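Trans-4-hydroxy-L-proline dehydratase (PDB 6VXC) catalyses the dehydration of trans-4-hydroxy-L-proline to (S)-1-pyrroline-5-carboxylate by glycyl radical chemistry, a step in the anaerobic breakdown of hydroxyproline. Local coordinates at residues Lys31-Ser36 / Asp388-Ile393; Val90-Asp95 / Trp335-Asn340; Pro158-Ala163 / Ile521-Glu526; Phe169-Glu174 / Ala529-Ile534. All blocks are in the same frame, centred on the assembly; numbering follows the deposited sequence.

The four contacts form two pairs on a single large chain. Interactions 1 and 2 have centres 12 Å apart and touch where S36 bonds N339 and N340 and M390 packs on V336; both segments of interaction 2 fall between those of interaction 1. Interactions 3 and 4, centres 11 Å apart, share helix 506-538 and join where K524 holds E171 and T170 and A163 meets F169; the chain visits 158-163, 169-174, 521-526 and 529-534 in turn. Interaction 3 lies on the opposite side of the chain's centre from interactions 1 and 2, its centre 43 Å and 38 Å from theirs. Very long-range closures, each spanning about 240 residues or more, thus tie together the pyruvate formate lyase-like region.

Interaction 1: residues Lys31-Ser36 / Asp388-Ile393; sequences KLREES and DEMKLI
R33 delivers its guanidinium to the C-terminal end of helix 378-390, gripping the carbonyl oxygen of M390 side-on with two nitrogens. The bond from R33 NE to M390 O is 2.7 Å, and R33 NH2 reaches the same oxygen at 3.0 Å; both donors lie in the carbonyl plane. A third, longer bond runs from R33 NH2 to K391 O (3.2 Å), arriving from above that carbonyl's plane. K391 breaks the helix with a positive phi of 45°, and the turn there leaves the M390 and K391 carbonyls both within reach of R33. The partial negative charge at a helix C-terminus probably strengthens this binding of the guanidinium.

Apolar contacts flank the polar ones. R33 is extended, with CG opposite the backbone N (chi1 -174°), and L392 CD2 lies over one guanidinium face, 3.7 Å from R33 NE. M390 bends back so that its CE rests 3.9 Å from R33 CB.

Helix 324-339 adjoins both segments, meeting L32 through C333 and M390 through E332, while I393 leans on strand 787-789.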
loop_
_atom_site.group_PDB
_atom_site.type_symbol
_atom_site.label_atom_id
_atom_site.label_comp_id
_atom_site.label_asym_id
_atom_site.label_seq_id
_atom_site.Cartn_x
_atom_site.Cartn_y
_atom_site.Cartn_z
ATOM N N LYS A 31 -26.744 -8.414 5.859
ATOM C CA LYS A 31 -26.510 -9.823 5.549
ATOM C C LYS A 31 -25.190 -10.023 4.809
ATOM O O LYS A 31 -24.424 -10.946 5.118
ATOM C CB LYS A 31 -27.683 -10.355 4.714
ATOM C CG LYS A 31 -27.489 -11.762 4.136
ATOM C CD LYS A 31 -28.759 -12.310 3.453
ATOM C CE LYS A 31 -29.171 -11.482 2.238
ATOM N NZ LYS A 31 -30.374 -12.046 1.533
ATOM N N LEU A 32 -24.929 -9.188 3.803
ATOM C CA LEU A 32 -23.671 -9.283 3.071
ATOM C C LEU A 32 -22.482 -9.024 3.987
ATOM O O LEU A 32 -21.456 -9.703 3.884
ATOM C CB LEU A 32 -23.673 -8.321 1.883
ATOM C CG LEU A 32 -24.567 -8.685 0.682
ATOM C CD1 LEU A 32 -24.748 -7.510 -0.281
ATOM C CD2 LEU A 32 -24.021 -9.908 -0.060
ATOM N N ARG A 33 -22.606 -8.066 4.913
ATOM C CA ARG A 33 -21.497 -7.791 5.821
ATOM C C ARG A 33 -21.237 -8.968 6.750
ATOM O O ARG A 33 -20.078 -9.316 7.007
ATOM C CB ARG A 33 -21.764 -6.522 6.639
ATOM C CG ARG A 33 -20.585 -6.091 7.519
ATOM C CD ARG A 33 -20.959 -4.994 8.497
ATOM N NE ARG A 33 -19.780 -4.444 9.164
ATOM C CZ ARG A 33 -19.200 -4.981 10.235
ATOM N NH1 ARG A 33 -19.689 -6.094 10.768
ATOM N NH2 ARG A 33 -18.123 -4.403 10.768
ATOM N N GLU A 34 -22.301 -9.587 7.271
ATOM C CA GLU A 34 -22.122 -10.706 8.192
ATOM C C GLU A 34 -21.472 -11.902 7.492
ATOM O O GLU A 34 -20.660 -12.610 8.094
ATOM C CB GLU A 34 -23.472 -11.076 8.822
ATOM C CG GLU A 34 -23.432 -12.109 9.935
ATOM C CD GLU A 34 -22.844 -11.585 11.263
ATOM O OE1 GLU A 34 -22.626 -10.363 11.421
ATOM O OE2 GLU A 34 -22.597 -12.416 12.161
ATOM N N GLU A 35 -21.832 -12.163 6.235
ATOM C CA GLU A 35 -21.123 -13.187 5.470
ATOM C C GLU A 35 -19.636 -12.854 5.365
ATOM O O GLU A 35 -18.775 -13.726 5.529
ATOM C CB GLU A 35 -21.726 -13.317 4.076
ATOM C CG GLU A 35 -21.077 -14.418 3.245
ATOM C CD GLU A 35 -21.669 -14.525 1.852
ATOM O OE1 GLU A 35 -21.859 -13.481 1.196
ATOM O OE2 GLU A 35 -21.990 -15.649 1.427
ATOM N N SER A 36 -19.328 -11.590 5.084
ATOM C CA SER A 36 -17.951 -11.161 4.872
ATOM C C SER A 36 -17.100 -11.342 6.128
ATOM O O SER A 36 -15.992 -11.884 6.070
ATOM C CB SER A 36 -17.955 -9.701 4.415
ATOM O OG SER A 36 -16.653 -9.247 4.110
ATOM N N ASP A 388 -18.510 4.943 7.736
ATOM C CA ASP A 388 -18.928 5.038 9.133
ATOM C C ASP A 388 -19.799 3.844 9.522
ATOM O O ASP A 388 -19.499 3.120 10.477
ATOM C CB ASP A 388 -19.680 6.362 9.300
ATOM C CG ASP A 388 -19.907 6.783 10.740
ATOM O OD1 ASP A 388 -19.306 6.212 11.677
ATOM O OD2 ASP A 388 -20.701 7.742 10.913
ATOM N N GLU A 389 -20.850 3.581 8.742
ATOM C CA GLU A 389 -21.753 2.480 9.065
ATOM C C GLU A 389 -21.050 1.125 8.983
ATOM O O GLU A 389 -21.170 0.299 9.891
ATOM C CB GLU A 389 -22.962 2.492 8.128
ATOM C CG GLU A 389 -23.919 1.310 8.370
ATOM C CD GLU A 389 -24.647 1.405 9.709
ATOM O OE1 GLU A 389 -25.008 2.532 10.100
ATOM O OE2 GLU A 389 -24.840 0.366 10.365
ATOM N N MET A 390 -20.318 0.870 7.894
ATOM C CA MET A 390 -19.811 -0.484 7.650
ATOM C C MET A 390 -18.673 -0.880 8.598
ATOM O O MET A 390 -18.551 -2.059 8.953
ATOM C CB MET A 390 -19.351 -0.616 6.198
ATOM C CG MET A 390 -20.485 -0.433 5.168
ATOM S SD MET A 390 -21.949 -1.450 5.473
ATOM C CE MET A 390 -21.398 -3.037 4.886
ATOM N N LYS A 391 -17.842 0.068 9.009
ATOM C CA LYS A 391 -16.702 -0.175 9.891
ATOM C C LYS A 391 -15.906 -1.420 9.458
ATOM O O LYS A 391 -15.674 -2.351 10.227
ATOM C CB LYS A 391 -17.166 -0.281 11.345
ATOM C CG LYS A 391 -16.031 -0.126 12.371
ATOM C CD LYS A 391 -16.495 -0.235 13.833
ATOM C CE LYS A 391 -15.297 -0.146 14.779
ATOM N NZ LYS A 391 -15.658 -0.019 16.226
ATOM N N LEU A 392 -15.465 -1.400 8.195
ATOM C CA LEU A 392 -14.649 -2.463 7.611
ATOM C C LEU A 392 -13.241 -1.951 7.333
ATOM O O LEU A 392 -13.062 -0.815 6.881
ATOM C CB LEU A 392 -15.270 -2.982 6.312
ATOM C CG LEU A 392 -16.666 -3.621 6.425
ATOM C CD1 LEU A 392 -17.244 -3.885 5.037
ATOM C CD2 LEU A 392 -16.666 -4.895 7.295
ATOM N N ILE A 393 -12.234 -2.785 7.611
ATOM C CA ILE A 393 -10.853 -2.336 7.423
ATOM C C ILE A 393 -10.405 -2.375 5.971
ATOM O O ILE A 393 -9.356 -1.805 5.645
ATOM C CB ILE A 393 -9.864 -3.133 8.303
ATOM C CG1 ILE A 393 -9.914 -4.630 8.006
ATOM C CG2 ILE A 393 -10.100 -2.845 9.775
ATOM C CD1 ILE A 393 -8.927 -5.430 8.856
#

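Interaction 2: residues Val90-Asp95 / Trp335-Asn340; sequences VGEKGD and WVKFNN
E92 and K337 form a salt bridge in a buried setting. The 2.5 Å between E92 OE2 and K337 NZ is shorter than usual, and its exact value is doubtful. The ammonium comes from above the carboxylate plane, 49° out of it. The same oxygen also accepts from N340 ND2 at 2.9 Å, this time through its syn lone pair but tilted from the amide plane, with the amide and carboxylate planes turned 35° apart. K337 and N340 thus both donate to E92 OE2, which would restrict the carboxylate, and the other oxygen, OE1, is taken by Q341 NE2.

K337 folds its chain at chi2 and chi3 (both -56°) to bring NZ to E92; NZ has a second salt-bridge partner in E87 and gives a weak bond of 3.3 Å to a water. That water also accepts from G91 N at 2.8 Å, linking loop and lysine once more. The carbonyl of G91 is satisfied by W284 NE1, that of V90 by Q281 and that of E92 by R79. N340 completes its amide by pairing OD1 with the hydroxyl of S36, which ties this site to helix 27-38.

Helix 324-339 brings K337 to the loop and neighbours helix 276-293, where K337 packs on W284 and F338 makes an edge-to-face pair with the same indole, and helix 378-390, where W335 is lodged against I383, V386 and M387.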
loop_
_atom_site.group_PDB
_atom_site.type_symbol
_atom_site.label_atom_id
_atom_site.label_comp_id
_atom_site.label_asym_id
_atom_site.label_seq_id
_atom_site.Cartn_x
_atom_site.Cartn_y
_atom_site.Cartn_z
ATOM N N VAL A 90 -21.237 -8.173 -8.332
ATOM C CA VAL A 90 -20.750 -9.550 -8.350
ATOM C C VAL A 90 -19.292 -9.596 -8.797
ATOM O O VAL A 90 -18.802 -8.718 -9.521
ATOM C CB VAL A 90 -21.605 -10.467 -9.259
ATOM C CG1 VAL A 90 -23.063 -10.505 -8.785
ATOM C CG2 VAL A 90 -21.490 -10.021 -10.704
ATOM N N GLY A 91 -18.610 -10.654 -8.364
ATOM C CA GLY A 91 -17.211 -10.888 -8.673
ATOM C C GLY A 91 -16.386 -11.183 -7.430
ATOM O O GLY A 91 -16.400 -10.411 -6.463
ATOM N N GLU A 92 -15.672 -12.308 -7.440
ATOM C CA GLU A 92 -14.765 -12.709 -6.372
ATOM C C GLU A 92 -13.430 -13.107 -7.000
ATOM O O GLU A 92 -13.406 -13.706 -8.077
ATOM C CB GLU A 92 -15.331 -13.886 -5.549
ATOM C CG GLU A 92 -16.583 -13.590 -4.702
ATOM C CD GLU A 92 -16.286 -12.808 -3.413
ATOM O OE1 GLU A 92 -15.121 -12.830 -2.954
ATOM O OE2 GLU A 92 -17.226 -12.186 -2.857
ATOM N N LYS A 93 -12.322 -12.764 -6.336
ATOM C CA LYS A 93 -11.020 -13.201 -6.830
ATOM C C LYS A 93 -10.897 -14.720 -6.784
ATOM O O LYS A 93 -10.473 -15.343 -7.760
ATOM C CB LYS A 93 -9.889 -12.556 -6.027
ATOM C CG LYS A 93 -9.689 -11.066 -6.270
ATOM C CD LYS A 93 -8.608 -10.476 -5.356
ATOM C CE LYS A 93 -7.211 -11.010 -5.711
ATOM N NZ LYS A 93 -6.184 -10.687 -4.683
ATOM N N GLY A 94 -11.263 -15.330 -5.656
ATOM C CA GLY A 94 -11.141 -16.756 -5.446
ATOM C C GLY A 94 -12.464 -17.491 -5.557
ATOM O O GLY A 94 -13.438 -16.989 -6.126
ATOM N N ASP A 95 -12.513 -18.681 -4.949
ATOM C CA ASP A 95 -13.711 -19.510 -5.045
ATOM C C ASP A 95 -14.846 -18.974 -4.181
ATOM O O ASP A 95 -16.018 -19.224 -4.474
ATOM C CB ASP A 95 -13.406 -20.953 -4.629
ATOM C CG ASP A 95 -13.049 -21.083 -3.142
ATOM O OD1 ASP A 95 -12.313 -20.230 -2.611
ATOM O OD2 ASP A 95 -13.526 -22.035 -2.487
ATOM N N TRP A 335 -18.187 -1.920 -0.622
ATOM C CA TRP A 335 -17.319 -2.028 0.547
ATOM C C TRP A 335 -17.138 -3.482 0.959
ATOM O O TRP A 335 -16.013 -3.937 1.215
ATOM C CB TRP A 335 -17.898 -1.207 1.709
ATOM C CG TRP A 335 -17.149 0.079 1.981
ATOM C CD1 TRP A 335 -16.597 0.460 3.152
ATOM C CD2 TRP A 335 -16.849 1.120 1.041
ATOM N NE1 TRP A 335 -15.975 1.674 3.019
ATOM C CE2 TRP A 335 -16.117 2.105 1.732
ATOM C CE3 TRP A 335 -17.146 1.326 -0.309
ATOM C CZ2 TRP A 335 -15.674 3.274 1.124
ATOM C CZ3 TRP A 335 -16.693 2.491 -0.923
ATOM C CH2 TRP A 335 -15.972 3.449 -0.205
ATOM N N VAL A 336 -18.241 -4.234 1.004
ATOM C CA VAL A 336 -18.156 -5.640 1.371
ATOM C C VAL A 336 -17.307 -6.407 0.361
ATOM O O VAL A 336 -16.542 -7.301 0.734
ATOM C CB VAL A 336 -19.566 -6.249 1.503
ATOM C CG1 VAL A 336 -19.470 -7.756 1.623
ATOM C CG2 VAL A 336 -20.326 -5.632 2.691
ATOM N N LYS A 337 -17.429 -6.081 -0.933
ATOM C CA LYS A 337 -16.634 -6.791 -1.940
ATOM C C LYS A 337 -15.138 -6.624 -1.687
ATOM O O LYS A 337 -14.378 -7.597 -1.754
ATOM C CB LYS A 337 -16.984 -6.335 -3.354
ATOM C CG LYS A 337 -18.423 -6.576 -3.777
ATOM C CD LYS A 337 -18.841 -8.060 -3.656
ATOM C CE LYS A 337 -17.973 -9.022 -4.425
ATOM N NZ LYS A 337 -18.413 -10.462 -4.299
ATOM N N PHE A 338 -14.697 -5.395 -1.404
ATOM C CA PHE A 338 -13.306 -5.189 -1.002
ATOM C C PHE A 338 -12.950 -6.075 0.193
ATOM O O PHE A 338 -11.905 -6.734 0.208
ATOM C CB PHE A 338 -13.063 -3.723 -0.635
ATOM C CG PHE A 338 -12.901 -2.790 -1.803
ATOM C CD1 PHE A 338 -11.723 -2.749 -2.529
ATOM C CD2 PHE A 338 -13.915 -1.881 -2.124
ATOM C CE1 PHE A 338 -11.565 -1.856 -3.570
ATOM C CE2 PHE A 338 -13.769 -0.995 -3.162
ATOM C CZ PHE A 338 -12.595 -0.975 -3.890
ATOM N N ASN A 339 -13.813 -6.092 1.214
ATOM C CA ASN A 339 -13.525 -6.834 2.435
ATOM C C ASN A 339 -13.520 -8.341 2.226
ATOM O O ASN A 339 -13.009 -9.060 3.089
ATOM C CB ASN A 339 -14.531 -6.479 3.542
ATOM C CG ASN A 339 -14.031 -6.881 4.927
ATOM O OD1 ASN A 339 -13.052 -6.328 5.429
ATOM N ND2 ASN A 339 -14.722 -7.815 5.560
ATOM N N ASN A 340 -14.080 -8.827 1.118
ATOM C CA ASN A 340 -14.022 -10.239 0.768
ATOM C C ASN A 340 -12.703 -10.667 0.114
ATOM O O ASN A 340 -12.515 -11.872 -0.068
ATOM C CB ASN A 340 -15.176 -10.603 -0.193
ATOM C CG ASN A 340 -16.527 -10.703 0.511
ATOM O OD1 ASN A 340 -16.611 -10.626 1.728
ATOM N ND2 ASN A 340 -17.583 -10.900 -0.264
HETATM O O HOH W 1 -19.676 -12.498 -6.498
#

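Interaction 3: residues Pro158-Ala163 / Ile521-Glu526; sequences PEWLAA and IDIKIE
W160 and K524 meet through one water, which accepts from both: W160 NE1 donates at 2.8 Å and K524 NZ at 3.2 Å. The water lies at the edge of the indole, in its plane, as expected for an N-H donor. K524 starts out pointing away from helix 158-166, but a bend at chi2 (63°) carries its ammonium back to the water; the same NZ forms a salt bridge with E171, and T170 O and T468 O accept from it as well.

The rest of the contact is mainly apolar. I523 wedges against the tryptophan's backbone, its CG2 methyl 3.6 Å from W160 CA and 4.0 Å from W160 CB, while its CD1 branch reaches E159 CB at 4.0 Å. Apart from these, W160 CD1 comes edge-on to the carbonyl oxygen I523 O at 3.6 Å. With the CA atoms of W160 and I523 only 5.9 Å apart, the two helices approach closely here.

The indole is further held by a stack with Y164 and an edge-to-face pair with F169. Helix 158-166 thus lies against helix 506-538, with A163 meeting M520; on the long helix, I521 touches helix 630-647 and K524 touches M471 of strand 463-472.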
loop_
_atom_site.group_PDB
_atom_site.type_symbol
_atom_site.label_atom_id
_atom_site.label_comp_id
_atom_site.label_asym_id
_atom_site.label_seq_id
_atom_site.Cartn_x
_atom_site.Cartn_y
_atom_site.Cartn_z
ATOM N N PRO A 158 26.241 -11.162 -4.021
ATOM C CA PRO A 158 26.411 -11.565 -2.617
ATOM C C PRO A 158 26.300 -10.405 -1.642
ATOM O O PRO A 158 25.857 -10.607 -0.508
ATOM C CB PRO A 158 27.819 -12.186 -2.588
ATOM C CG PRO A 158 28.456 -11.825 -3.861
ATOM C CD PRO A 158 27.388 -11.543 -4.861
ATOM N N GLU A 159 26.695 -9.198 -2.045
ATOM C CA GLU A 159 26.526 -8.040 -1.174
ATOM C C GLU A 159 25.048 -7.731 -0.922
ATOM O O GLU A 159 24.668 -7.370 0.198
ATOM C CB GLU A 159 27.240 -6.821 -1.765
ATOM C CG GLU A 159 28.762 -6.877 -1.784
ATOM C CD GLU A 159 29.361 -7.631 -2.975
ATOM O OE1 GLU A 159 28.633 -8.161 -3.840
ATOM O OE2 GLU A 159 30.599 -7.683 -3.036
ATOM N N TRP A 160 24.219 -7.812 -1.967
ATOM C CA TRP A 160 22.765 -7.651 -1.842
ATOM C C TRP A 160 22.168 -8.718 -0.933
ATOM O O TRP A 160 21.336 -8.424 -0.067
ATOM C CB TRP A 160 22.125 -7.726 -3.233
ATOM C CG TRP A 160 20.647 -7.371 -3.340
ATOM C CD1 TRP A 160 20.129 -6.200 -3.810
ATOM C CD2 TRP A 160 19.522 -8.193 -2.993
ATOM N NE1 TRP A 160 18.758 -6.232 -3.774
ATOM C CE2 TRP A 160 18.357 -7.444 -3.275
ATOM C CE3 TRP A 160 19.383 -9.480 -2.464
ATOM C CZ2 TRP A 160 17.072 -7.944 -3.050
ATOM C CZ3 TRP A 160 18.104 -9.978 -2.236
ATOM C CH2 TRP A 160 16.965 -9.208 -2.522
ATOM N N LEU A 161 22.545 -9.978 -1.159
ATOM C CA LEU A 161 21.999 -11.073 -0.364
ATOM C C LEU A 161 22.384 -10.929 1.102
ATOM O O LEU A 161 21.581 -11.219 1.987
ATOM C CB LEU A 161 22.471 -12.422 -0.924
ATOM C CG LEU A 161 21.847 -12.803 -2.273
ATOM C CD1 LEU A 161 22.658 -13.868 -3.015
ATOM C CD2 LEU A 161 20.408 -13.281 -2.075
ATOM N N ALA A 162 23.611 -10.506 1.378
ATOM C CA ALA A 162 24.010 -10.312 2.768
ATOM C C ALA A 162 23.212 -9.182 3.412
ATOM O O ALA A 162 22.711 -9.329 4.534
ATOM C CB ALA A 162 25.511 -10.041 2.851
ATOM N N ALA A 163 23.066 -8.063 2.706
ATOM C CA ALA A 163 22.322 -6.932 3.250
ATOM C C ALA A 163 20.853 -7.286 3.436
ATOM O O ALA A 163 20.275 -7.033 4.494
ATOM C CB ALA A 163 22.490 -5.722 2.330
ATOM N N ILE A 521 22.466 2.284 -0.623
ATOM C CA ILE A 521 21.567 2.658 -1.709
ATOM C C ILE A 521 22.091 2.117 -3.045
ATOM O O ILE A 521 21.324 1.592 -3.862
ATOM C CB ILE A 521 21.358 4.187 -1.744
ATOM C CG1 ILE A 521 20.702 4.693 -0.440
ATOM C CG2 ILE A 521 20.510 4.586 -2.954
ATOM C CD1 ILE A 521 19.413 3.995 -0.086
ATOM N N ASP A 522 23.400 2.222 -3.286
ATOM C CA ASP A 522 23.962 1.641 -4.505
ATOM C C ASP A 522 23.632 0.151 -4.605
ATOM O O ASP A 522 23.243 -0.335 -5.671
ATOM C CB ASP A 522 25.477 1.848 -4.549
ATOM C CG ASP A 522 25.885 3.183 -5.157
ATOM O OD1 ASP A 522 25.019 3.931 -5.648
ATOM O OD2 ASP A 522 27.101 3.481 -5.151
ATOM N N ILE A 523 23.781 -0.589 -3.500
ATOM C CA ILE A 523 23.470 -2.021 -3.505
ATOM C C ILE A 523 22.007 -2.250 -3.862
ATOM O O ILE A 523 21.677 -3.123 -4.674
ATOM C CB ILE A 523 23.806 -2.653 -2.144
ATOM C CG1 ILE A 523 25.309 -2.737 -1.940
ATOM C CG2 ILE A 523 23.154 -4.039 -2.008
ATOM C CD1 ILE A 523 25.656 -3.293 -0.569
ATOM N N LYS A 524 21.108 -1.508 -3.205
ATOM C CA LYS A 524 19.671 -1.675 -3.424
ATOM C C LYS A 524 19.287 -1.344 -4.861
ATOM O O LYS A 524 18.499 -2.056 -5.484
ATOM C CB LYS A 524 18.894 -0.798 -2.440
ATOM C CG LYS A 524 17.379 -0.755 -2.649
ATOM C CD LYS A 524 16.737 -2.121 -2.457
ATOM C CE LYS A 524 15.211 -2.011 -2.468
ATOM N NZ LYS A 524 14.547 -3.329 -2.634
ATOM N N ILE A 525 19.814 -0.244 -5.388
ATOM C CA ILE A 525 19.450 0.213 -6.724
ATOM C C ILE A 525 19.916 -0.783 -7.783
ATOM O O ILE A 525 19.196 -1.070 -8.741
ATOM C CB ILE A 525 20.042 1.616 -6.976
ATOM C CG1 ILE A 525 19.482 2.659 -5.995
ATOM C CG2 ILE A 525 19.799 2.055 -8.409
ATOM C CD1 ILE A 525 18.175 3.261 -6.396
ATOM N N GLU A 526 21.119 -1.333 -7.624
ATOM C CA GLU A 526 21.604 -2.323 -8.586
ATOM C C GLU A 526 20.692 -3.543 -8.634
ATOM O O GLU A 526 20.323 -4.006 -9.713
ATOM C CB GLU A 526 23.041 -2.730 -8.258
ATOM C CG GLU A 526 23.512 -3.920 -9.073
ATOM C CD GLU A 526 25.017 -4.187 -8.954
ATOM O OE1 GLU A 526 25.661 -3.643 -8.034
ATOM O OE2 GLU A 526 25.534 -4.981 -9.767
HETATM O O HOH W 2 16.587 -4.731 -4.668
#

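Interaction 4: residues Phe169-Glu174 / Ala529-Ile534; sequences FTEFME and AVIENI
I531 meets the loop 169-174 with two separate methyl groups. Its CD1 presses on the carboxylate of E171, a tight 3.2 Å from E171 CD and nearly as near to the two oxygens, at 3.3 Å from E171 OE1 and 3.4 Å from E171 OE2; the methyl therefore sits over the flat group. Its CG2 takes the other neighbour, packing 3.6 Å from M173 CB, with the two side chains inclined to each other.

One shell further out, the loop holds its own carboxylate. M173 N donates to E171 OE2 at 2.9 Å in a nearly straight bond (164°), on the anti side and tilted out of the carboxylate plane. The extended first torsion of E171 (chi1 175°) followed by a bend at chi2 lays the carboxylate with one face under I531 CD1 and OE2 within reach of the M173 amide. K524, on the same long helix as I531, bonds E171 OE1 and T170 O, so helix 506-538 holds the loop at several points.

Beyond these, backbone bonds from T170 to Y470 and from F172 to T468 dock the loop on strand 463-472. The M173 side chain lies about 12 Å from that of E456, the proton acceptor by similarity.

Chemically, K524 and the M173 N-H both engage a buried carboxylate; the methyl over its face probably excludes water there, which would make the lysine and amide more important.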
loop_
_atom_site.group_PDB
_atom_site.type_symbol
_atom_site.label_atom_id
_atom_site.label_comp_id
_atom_site.label_asym_id
_atom_site.label_seq_id
_atom_site.Cartn_x
_atom_site.Cartn_y
_atom_site.Cartn_z
ATOM N N PHE A 169 17.434 -3.838 4.288
ATOM C CA PHE A 169 16.356 -3.368 3.432
ATOM C C PHE A 169 15.500 -4.571 3.069
ATOM O O PHE A 169 15.861 -5.712 3.357
ATOM C CB PHE A 169 16.895 -2.631 2.199
ATOM C CG PHE A 169 17.856 -3.443 1.331
ATOM C CD1 PHE A 169 17.382 -4.440 0.483
ATOM C CD2 PHE A 169 19.214 -3.164 1.324
ATOM C CE1 PHE A 169 18.260 -5.160 -0.352
ATOM C CE2 PHE A 169 20.107 -3.884 0.501
ATOM C CZ PHE A 169 19.625 -4.887 -0.335
ATOM N N THR A 170 14.348 -4.308 2.458
ATOM C CA THR A 170 13.477 -5.377 1.983
ATOM C C THR A 170 13.363 -5.282 0.465
ATOM O O THR A 170 13.885 -4.359 -0.154
ATOM C CB THR A 170 12.078 -5.326 2.625
ATOM O OG1 THR A 170 11.352 -4.214 2.085
ATOM C CG2 THR A 170 12.146 -5.197 4.166
ATOM N N GLU A 171 12.658 -6.241 -0.128
ATOM C CA GLU A 171 12.507 -6.341 -1.579
ATOM C C GLU A 171 11.044 -6.604 -1.932
ATOM O O GLU A 171 10.535 -7.703 -1.704
ATOM C CB GLU A 171 13.392 -7.449 -2.153
ATOM C CG GLU A 171 13.148 -7.650 -3.638
ATOM C CD GLU A 171 13.150 -6.347 -4.400
ATOM O OE1 GLU A 171 14.118 -5.579 -4.250
ATOM O OE2 GLU A 171 12.192 -6.082 -5.144
ATOM N N PHE A 172 10.389 -5.611 -2.527
ATOM C CA PHE A 172 8.949 -5.697 -2.743
ATOM C C PHE A 172 8.567 -6.716 -3.806
ATOM O O PHE A 172 7.466 -7.267 -3.756
ATOM C CB PHE A 172 8.400 -4.320 -3.114
ATOM C CG PHE A 172 7.700 -3.631 -1.984
ATOM C CD1 PHE A 172 8.230 -3.678 -0.698
ATOM C CD2 PHE A 172 6.494 -2.988 -2.189
ATOM C CE1 PHE A 172 7.579 -3.072 0.363
ATOM C CE2 PHE A 172 5.838 -2.369 -1.128
ATOM C CZ PHE A 172 6.386 -2.424 0.156
ATOM N N MET A 173 9.450 -7.016 -4.759
ATOM C CA MET A 173 9.036 -7.853 -5.877
ATOM C C MET A 173 9.410 -9.327 -5.698
ATOM O O MET A 173 9.330 -10.100 -6.657
ATOM C CB MET A 173 9.599 -7.302 -7.191
ATOM C CG MET A 173 8.605 -6.431 -7.953
ATOM S SD MET A 173 8.000 -5.033 -6.949
ATOM C CE MET A 173 9.415 -3.948 -6.968
ATOM N N GLU A 174 9.758 -9.751 -4.479
ATOM C CA GLU A 174 10.121 -11.152 -4.291
ATOM C C GLU A 174 8.909 -12.077 -4.314
ATOM O O GLU A 174 9.038 -13.239 -4.703
ATOM C CB GLU A 174 10.912 -11.348 -2.992
ATOM C CG GLU A 174 10.177 -11.044 -1.685
ATOM C CD GLU A 174 10.852 -11.712 -0.489
ATOM O OE1 GLU A 174 11.472 -10.990 0.334
ATOM O OE2 GLU A 174 10.779 -12.965 -0.398
ATOM N N ALA A 529 17.436 -2.566 -10.384
ATOM C CA ALA A 529 17.503 -2.487 -11.845
ATOM C C ALA A 529 17.357 -3.864 -12.471
ATOM O O ALA A 529 16.604 -4.045 -13.428
ATOM C CB ALA A 529 18.807 -1.819 -12.292
ATOM N N VAL A 530 18.068 -4.853 -11.931
ATOM C CA VAL A 530 17.874 -6.236 -12.362
ATOM C C VAL A 530 16.409 -6.634 -12.233
ATOM O O VAL A 530 15.838 -7.265 -13.130
ATOM C CB VAL A 530 18.788 -7.183 -11.561
ATOM C CG1 VAL A 530 18.411 -8.641 -11.815
ATOM C CG2 VAL A 530 20.264 -6.942 -11.924
ATOM N N ILE A 531 15.795 -6.318 -11.088
ATOM C CA ILE A 531 14.411 -6.723 -10.835
ATOM C C ILE A 531 13.453 -6.018 -11.782
ATOM O O ILE A 531 12.472 -6.612 -12.250
ATOM C CB ILE A 531 14.051 -6.484 -9.353
ATOM C CG1 ILE A 531 14.826 -7.476 -8.485
ATOM C CG2 ILE A 531 12.543 -6.595 -9.107
ATOM C CD1 ILE A 531 14.854 -7.114 -7.041
ATOM N N GLU A 532 13.715 -4.746 -12.080
ATOM C CA GLU A 532 12.875 -4.028 -13.022
ATOM C C GLU A 532 12.878 -4.709 -14.391
ATOM O O GLU A 532 11.829 -4.830 -15.032
ATOM C CB GLU A 532 13.352 -2.581 -13.140
ATOM C CG GLU A 532 12.389 -1.695 -13.887
ATOM C CD GLU A 532 12.800 -0.237 -13.939
ATOM O OE1 GLU A 532 13.770 0.158 -13.244
ATOM O OE2 GLU A 532 12.130 0.503 -14.687
ATOM N N ASN A 533 14.048 -5.170 -14.848
ATOM C CA ASN A 533 14.121 -5.916 -16.104
ATOM C C ASN A 533 13.311 -7.198 -16.045
ATOM O O ASN A 533 12.576 -7.526 -16.977
ATOM C CB ASN A 533 15.572 -6.241 -16.432
ATOM C CG ASN A 533 16.270 -5.101 -17.073
ATOM O OD1 ASN A 533 16.157 -4.913 -18.274
ATOM N ND2 ASN A 533 17.001 -4.328 -16.292
ATOM N N ILE A 534 13.466 -7.951 -14.961
ATOM C CA ILE A 534 12.785 -9.231 -14.828
ATOM C C ILE A 534 11.273 -9.042 -14.870
ATOM O O ILE A 534 10.566 -9.756 -15.587
ATOM C CB ILE A 534 13.242 -9.938 -13.537
ATOM C CG1 ILE A 534 14.690 -10.421 -13.677
ATOM C CG2 ILE A 534 12.294 -11.061 -13.169
ATOM C CD1 ILE A 534 15.298 -10.999 -12.388
#